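Local coordinates for probable Rab-related GTPase (Acanthamoeba polyphaga mimivirus, PDB 5XC3), which binds guanine nucleotides with magnesium as a Rab-family small GTPase and may take part in protein transport, at residues 9-14 with 82-87; 17-22 with 59-64. One frame throughout, in Å; residues are numbered along the deposited sequence.

Interaction 1: 9-14 with 82-87; sequences ILIGSS and CLVVFD
The carbonyl O of Val85 accepts a hydrogen bond from a water at 2.8 Å, and that water in turn accepts the N-H of Ser13; CA of Gly12 adds a weak supplement, a CA-H...O contact to the same oxygen at 3.4 Å. Earlier along the two segments the strands pair directly, in parallel: Leu83 N to Ile9 O, Ile11 N to Leu83 O and Val85 N to Ile11 O, each 2.9 Å. Beyond the third of these bonds the water bridges Ser13 N and Val85 O, near the start of the phosphate-binding loop.

On one face, a chi1 of 64° sets CG1 of Ile11 in the cleft between its own N and C, which brings CG1 and CD1 over SG of Cys82, CD1 at 3.7 Å; CG1 of Ile9 flanks that sulfur too. Trp100 and Leu104 of helix 91-107 pack onto this face. On the other, the Leu10 and Leu83 side chains run alongside each other, CD1 to CD1 at 3.9 Å, and CD1 of Leu10 also reaches CG2 of Val85 at 3.8 Å.

Backbone bonds thus set the register and apolar branches pack on both faces, while the hydroxyl of Ser13 turns to Asp96 and Trp100: an apolar, buried centre that becomes polar just where the nucleotide binds.

Interaction 2: 17-22 with 59-64; sequences GKSSIV and IWDTAG. With MG (magnesium ion), chain C; GDP (guanosine-5'-diphosphate), chain B.
CB of Lys18 meets OD1 of Asp61 at 3.8 Å and O1B of GDP at 3.5 Å. CG follows the same phosphate oxygen, and CD passes it at 4.2 Å while lying against the backbone of Ile11. The bend at chi3 (-57°) carries CE past OG1 of Thr62 at 3.9 Å, a hydroxyl bonded to Glu66; the bend at chi4 (-67°) turns NZ onto O1B of GDP, at 2.8 Å. Gly12 O and a salt bridge to Glu66 hold NZ further. Backbone N-H groups of Gly17 and Lys18 also bond to O1B, a concentration of donors that would offset phosphate charge, as in other P-loop (Walker A) proteins; Gly17, Lys18 and Ser19 belong to that loop.

Next door, OG of Ser19 binds magnesium at 2.1 Å and donates a hydrogen bond to OD2 of Asp61 at 2.6 Å, on the syn lone pair. Asp61 OD1 and Thr62 O each accept a hydrogen bond from a magnesium-bound water. Asp61-Thr62-Ala63-Gly64, the DxxG motif of small GTPases, thus holds the metal through waters in this GDP-bound form. GDP O2B and four waters complete the six ligands.

Deeper in, CG2 of Val22 meets CG2 of Ile59 at 4.1 Å. Here helix 18-27 lies against the end of strand 54-60, with Leu10 of strand 6-11 touching both Val22 and Ile59, and Val85 of strand 81-87 touching Lys18.

In the fold
Both contacts are buried, but interaction 1 lies nearer the centre of the chain and joins two neighbouring parallel strands of the sheet, whereas interaction 2 sets a helix start against the end of strand 54-60 and the loop that follows it, around magnesium and GDP. Strand 6-11 links them: it is flanked by 81-87 and 54-60, and its chain continues through the P-loop into helix 18-27. Backbone bonds and apolar side chains dominate the first contact; phosphate, metal, water and charged groups dominate the second, with just a small apolar patch beneath. They meet directly, Leu10 N bonding to Trp60 O.

Interaction 1: 9-14 with 82-87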
loop_
_atom_site.group_PDB
_atom_site.type_symbol
_atom_site.label_atom_id
_atom_site.label_comp_id
_atom_site.label_asym_id
_atom_site.label_seq_id
_atom_site.Cartn_x
_atom_site.Cartn_y
_atom_site.Cartn_z
ATOM N N ILE A 9 2.734 4.909 -3.823
ATOM C CA ILE A 9 2.266 5.528 -2.582
ATOM C C ILE A 9 1.526 4.512 -1.728
ATOM O O ILE A 9 0.934 3.553 -2.230
ATOM C CB ILE A 9 1.375 6.768 -2.799
ATOM C CG1 ILE A 9 0.023 6.338 -3.368
ATOM C CG2 ILE A 9 2.071 7.767 -3.705
ATOM C CD1 ILE A 9 -0.958 7.482 -3.617
ATOM N N LEU A 10 1.574 4.739 -0.418
ATOM C CA LEU A 10 0.800 3.996 0.573
ATOM C C LEU A 10 -0.326 4.893 1.064
ATOM O O LEU A 10 -0.083 6.034 1.472
ATOM C CB LEU A 10 1.672 3.671 1.789
ATOM C CG LEU A 10 2.642 2.484 1.824
ATOM C CD1 LEU A 10 1.947 1.133 2.014
ATOM C CD2 LEU A 10 3.547 2.484 0.599
ATOM N N ILE A 11 -1.553 4.384 1.054
ATOM C CA ILE A 11 -2.668 5.071 1.704
ATOM C C ILE A 11 -3.467 4.049 2.493
ATOM O O ILE A 11 -3.277 2.841 2.363
ATOM C CB ILE A 11 -3.560 5.852 0.721
ATOM C CG1 ILE A 11 -4.251 4.906 -0.262
ATOM C CG2 ILE A 11 -2.744 6.930 0.008
ATOM C CD1 ILE A 11 -5.131 5.641 -1.292
ATOM N N GLY A 12 -4.371 4.551 3.319
ATOM C CA GLY A 12 -5.093 3.722 4.264
ATOM C C GLY A 12 -5.184 4.425 5.606
ATOM O O GLY A 12 -4.422 5.339 5.922
ATOM N N SER A 13 -6.116 3.957 6.436
ATOM C CA SER A 13 -6.388 4.645 7.688
ATOM C C SER A 13 -5.233 4.496 8.684
ATOM O O SER A 13 -4.310 3.690 8.513
ATOM C CB SER A 13 -7.709 4.156 8.269
ATOM O OG SER A 13 -8.719 4.309 7.288
ATOM N N SER A 14 -5.279 5.315 9.732
ATOM C CA SER A 14 -4.203 5.329 10.716
ATOM C C SER A 14 -4.077 3.975 11.403
ATOM O O SER A 14 -5.079 3.351 11.772
ATOM C CB SER A 14 -4.481 6.383 11.780
ATOM O OG SER A 14 -4.512 7.679 11.226
ATOM N N CYS A 82 -0.259 2.183 -6.273
ATOM C CA CYS A 82 -0.768 2.539 -4.959
ATOM C C CYS A 82 -1.108 1.285 -4.177
ATOM O O CYS A 82 -1.802 0.400 -4.685
ATOM C CB CYS A 82 -2.020 3.407 -5.091
ATOM S SG CYS A 82 -2.813 3.842 -3.521
ATOM N N LEU A 83 -0.633 1.228 -2.934
ATOM C CA LEU A 83 -1.013 0.192 -1.982
ATOM C C LEU A 83 -2.029 0.809 -1.030
ATOM O O LEU A 83 -1.732 1.813 -0.374
ATOM C CB LEU A 83 0.207 -0.293 -1.190
ATOM C CG LEU A 83 1.364 -0.930 -1.968
ATOM C CD1 LEU A 83 2.569 -1.158 -1.055
ATOM C CD2 LEU A 83 0.906 -2.240 -2.587
ATOM N N VAL A 84 -3.231 0.232 -0.976
ATOM C CA VAL A 84 -4.297 0.686 -0.089
ATOM C C VAL A 84 -4.390 -0.343 1.029
ATOM O O VAL A 84 -4.864 -1.462 0.813
ATOM C CB VAL A 84 -5.636 0.823 -0.828
ATOM C CG1 VAL A 84 -6.688 1.432 0.110
ATOM C CG2 VAL A 84 -5.478 1.658 -2.101
ATOM N N VAL A 85 -3.944 0.026 2.213
ATOM C CA VAL A 85 -3.768 -0.928 3.303
ATOM C C VAL A 85 -4.933 -0.807 4.270
ATOM O O VAL A 85 -5.387 0.301 4.575
ATOM C CB VAL A 85 -2.436 -0.659 4.029
ATOM C CG1 VAL A 85 -2.184 -1.705 5.131
ATOM C CG2 VAL A 85 -1.267 -0.645 3.038
ATOM N N PHE A 86 -5.408 -1.945 4.768
ATOM C CA PHE A 86 -6.317 -1.954 5.907
ATOM C C PHE A 86 -5.883 -3.049 6.873
ATOM O O PHE A 86 -4.963 -3.819 6.599
ATOM C CB PHE A 86 -7.805 -2.046 5.500
ATOM C CG PHE A 86 -8.230 -3.413 5.030
ATOM C CD1 PHE A 86 -8.025 -3.814 3.709
ATOM C CD2 PHE A 86 -8.833 -4.305 5.917
ATOM C CE1 PHE A 86 -8.401 -5.080 3.276
ATOM C CE2 PHE A 86 -9.216 -5.567 5.492
ATOM C CZ PHE A 86 -9.007 -5.960 4.172
ATOM N N ASP A 87 -6.540 -3.094 8.025
ATOM C CA ASP A 87 -6.211 -4.013 9.112
ATOM C C ASP A 87 -7.384 -4.982 9.228
ATOM O O ASP A 87 -8.519 -4.545 9.446
ATOM C CB ASP A 87 -6.015 -3.169 10.377
ATOM C CG ASP A 87 -5.920 -3.970 11.677
ATOM O OD1 ASP A 87 -6.160 -5.193 11.704
ATOM O OD2 ASP A 87 -5.618 -3.315 12.700
HETATM O O HOH W 1 -7.650 1.664 5.524
#

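Interaction 2: 17-22 with 59-64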
loop_
_atom_site.group_PDB
_atom_site.type_symbol
_atom_site.label_atom_id
_atom_site.label_comp_id
_atom_site.label_asym_id
_atom_site.label_seq_id
_atom_site.Cartn_x
_atom_site.Cartn_y
_atom_site.Cartn_z
ATOM N N GLY A 17 -0.747 -0.309 9.450
ATOM C CA GLY A 17 0.535 -0.925 9.192
ATOM C C GLY A 17 1.260 -0.445 7.943
ATOM O O GLY A 17 2.192 -1.135 7.488
ATOM N N LYS A 18 0.878 0.712 7.395
ATOM C CA LYS A 18 1.517 1.222 6.182
ATOM C C LYS A 18 3.013 1.388 6.382
ATOM O O LYS A 18 3.822 0.869 5.603
ATOM C CB LYS A 18 0.895 2.560 5.793
ATOM C CG LYS A 18 -0.572 2.465 5.405
ATOM C CD LYS A 18 -1.176 3.826 5.017
ATOM C CE LYS A 18 -1.036 4.871 6.113
ATOM N NZ LYS A 18 -1.860 4.552 7.332
ATOM N N SER A 19 3.406 2.119 7.425
ATOM C CA SER A 19 4.829 2.351 7.644
ATOM C C SER A 19 5.569 1.053 7.939
ATOM O O SER A 19 6.713 0.873 7.510
ATOM C CB SER A 19 5.019 3.359 8.775
ATOM O OG SER A 19 4.373 4.578 8.444
ATOM N N SER A 20 4.932 0.137 8.670
ATOM C CA SER A 20 5.615 -1.104 9.021
ATOM C C SER A 20 5.850 -1.975 7.794
ATOM O O SER A 20 6.900 -2.619 7.672
ATOM C CB SER A 20 4.810 -1.847 10.087
ATOM O OG SER A 20 4.683 -1.054 11.260
ATOM N N ILE A 21 4.896 -1.995 6.863
ATOM C CA ILE A 21 5.097 -2.718 5.613
ATOM C C ILE A 21 6.274 -2.133 4.843
ATOM O O ILE A 21 7.121 -2.868 4.323
ATOM C CB ILE A 21 3.796 -2.698 4.791
ATOM C CG1 ILE A 21 2.782 -3.693 5.363
ATOM C CG2 ILE A 21 4.074 -3.021 3.343
ATOM C CD1 ILE A 21 1.373 -3.468 4.833
ATOM N N VAL A 22 6.353 -0.800 4.778
ATOM C CA VAL A 22 7.449 -0.139 4.072
ATOM C C VAL A 22 8.780 -0.492 4.713
ATOM O O VAL A 22 9.738 -0.838 4.016
ATOM C CB VAL A 22 7.227 1.386 4.019
ATOM C CG1 VAL A 22 8.475 2.117 3.531
ATOM C CG2 VAL A 22 6.039 1.720 3.135
ATOM N N ILE A 59 9.106 5.521 -3.062
ATOM C CA ILE A 59 8.055 5.067 -2.157
ATOM C C ILE A 59 7.640 6.220 -1.255
ATOM O O ILE A 59 8.470 6.779 -0.524
ATOM C CB ILE A 59 8.520 3.856 -1.334
ATOM C CG1 ILE A 59 8.850 2.684 -2.275
ATOM C CG2 ILE A 59 7.466 3.483 -0.296
ATOM C CD1 ILE A 59 9.613 1.556 -1.636
ATOM N N TRP A 60 6.364 6.584 -1.322
ATOM C CA TRP A 60 5.778 7.615 -0.477
ATOM C C TRP A 60 4.969 6.965 0.632
ATOM O O TRP A 60 4.173 6.049 0.382
ATOM C CB TRP A 60 4.849 8.503 -1.304
ATOM C CG TRP A 60 5.574 9.390 -2.280
ATOM C CD1 TRP A 60 6.361 8.994 -3.329
ATOM C CD2 TRP A 60 5.572 10.820 -2.291
ATOM N NE1 TRP A 60 6.839 10.103 -3.996
ATOM C CE2 TRP A 60 6.373 11.232 -3.375
ATOM C CE3 TRP A 60 4.956 11.794 -1.493
ATOM C CZ2 TRP A 60 6.581 12.576 -3.678
ATOM C CZ3 TRP A 60 5.163 13.129 -1.800
ATOM C CH2 TRP A 60 5.978 13.502 -2.878
ATOM N N ASP A 61 5.166 7.455 1.848
ATOM C CA ASP A 61 4.427 7.035 3.029
ATOM C C ASP A 61 3.948 8.287 3.753
ATOM O O ASP A 61 4.547 9.361 3.633
ATOM C CB ASP A 61 5.339 6.185 3.933
ATOM C CG ASP A 61 4.603 5.586 5.134
ATOM O OD1 ASP A 61 3.372 5.349 5.046
ATOM O OD2 ASP A 61 5.275 5.345 6.156
ATOM N N THR A 62 2.828 8.163 4.456
ATOM C CA THR A 62 2.312 9.325 5.162
ATOM C C THR A 62 3.120 9.592 6.428
ATOM O O THR A 62 3.864 8.740 6.929
ATOM C CB THR A 62 0.846 9.136 5.558
ATOM O OG1 THR A 62 0.759 8.235 6.675
ATOM C CG2 THR A 62 0.010 8.599 4.397
ATOM N N ALA A 63 2.944 10.808 6.950
ATOM C CA ALA A 63 3.507 11.213 8.230
ATOM C C ALA A 63 2.424 11.325 9.299
ATOM O O ALA A 63 2.538 12.128 10.231
ATOM C CB ALA A 63 4.276 12.527 8.095
ATOM N N GLY A 64 1.359 10.538 9.164
ATOM C CA GLY A 64 0.246 10.569 10.093
ATOM C C GLY A 64 -0.932 11.416 9.666
ATOM O O GLY A 64 -1.957 11.416 10.366
HETATM MG MG MG C . 2.644 5.491 9.228
HETATM P PB GDP B . 0.391 3.231 9.916
HETATM O O1B GDP B . -0.591 2.653 8.958
HETATM O O2B GDP B . 1.688 3.732 9.304
HETATM O O3B GDP B . -0.269 4.261 10.808
HETATM O O3A GDP B . 0.748 1.966 10.871
HETATM P PA GDP B . 2.129 1.599 11.588
HETATM O O1A GDP B . 3.076 0.964 10.607
HETATM O O2A GDP B . 2.689 2.795 12.301
HETATM O "O5'" GDP B . 1.660 0.453 12.608
HETATM C "C5'" GDP B . 0.809 0.786 13.709
HETATM C "C4'" GDP B . 1.043 -0.289 14.767
HETATM O "O4'" GDP B . 0.590 -1.558 14.272
HETATM C "C3'" GDP B . 2.513 -0.461 15.109
HETATM O "O3'" GDP B . 2.584 -0.795 16.504
HETATM C "C2'" GDP B . 2.936 -1.654 14.287
HETATM O "O2'" GDP B . 4.084 -2.363 14.781
HETATM C "C1'" GDP B . 1.662 -2.482 14.316
HETATM N N9 GDP B . 1.643 -3.340 13.123
HETATM C C8 GDP B . 2.029 -3.016 11.857
HETATM N N7 GDP B . 1.861 -4.069 11.028
HETATM C C5 GDP B . 1.393 -5.103 11.775
HETATM C C6 GDP B . 1.008 -6.506 11.520
HETATM O O6 GDP B . 1.099 -7.023 10.388
HETATM N N1 GDP B . 0.556 -7.210 12.571
HETATM C C2 GDP B . 0.430 -6.680 13.803
HETATM N N2 GDP B . -0.033 -7.458 14.814
HETATM N N3 GDP B . 0.759 -5.413 14.108
HETATM C C4 GDP B . 1.231 -4.595 13.132
HETATM O O HOH W 2 2.113 5.881 7.298
HETATM O O HOH W 3 3.697 7.232 9.281
HETATM O O HOH W 4 0.923 6.485 9.942
HETATM O O HOH W 5 3.284 5.158 11.164
#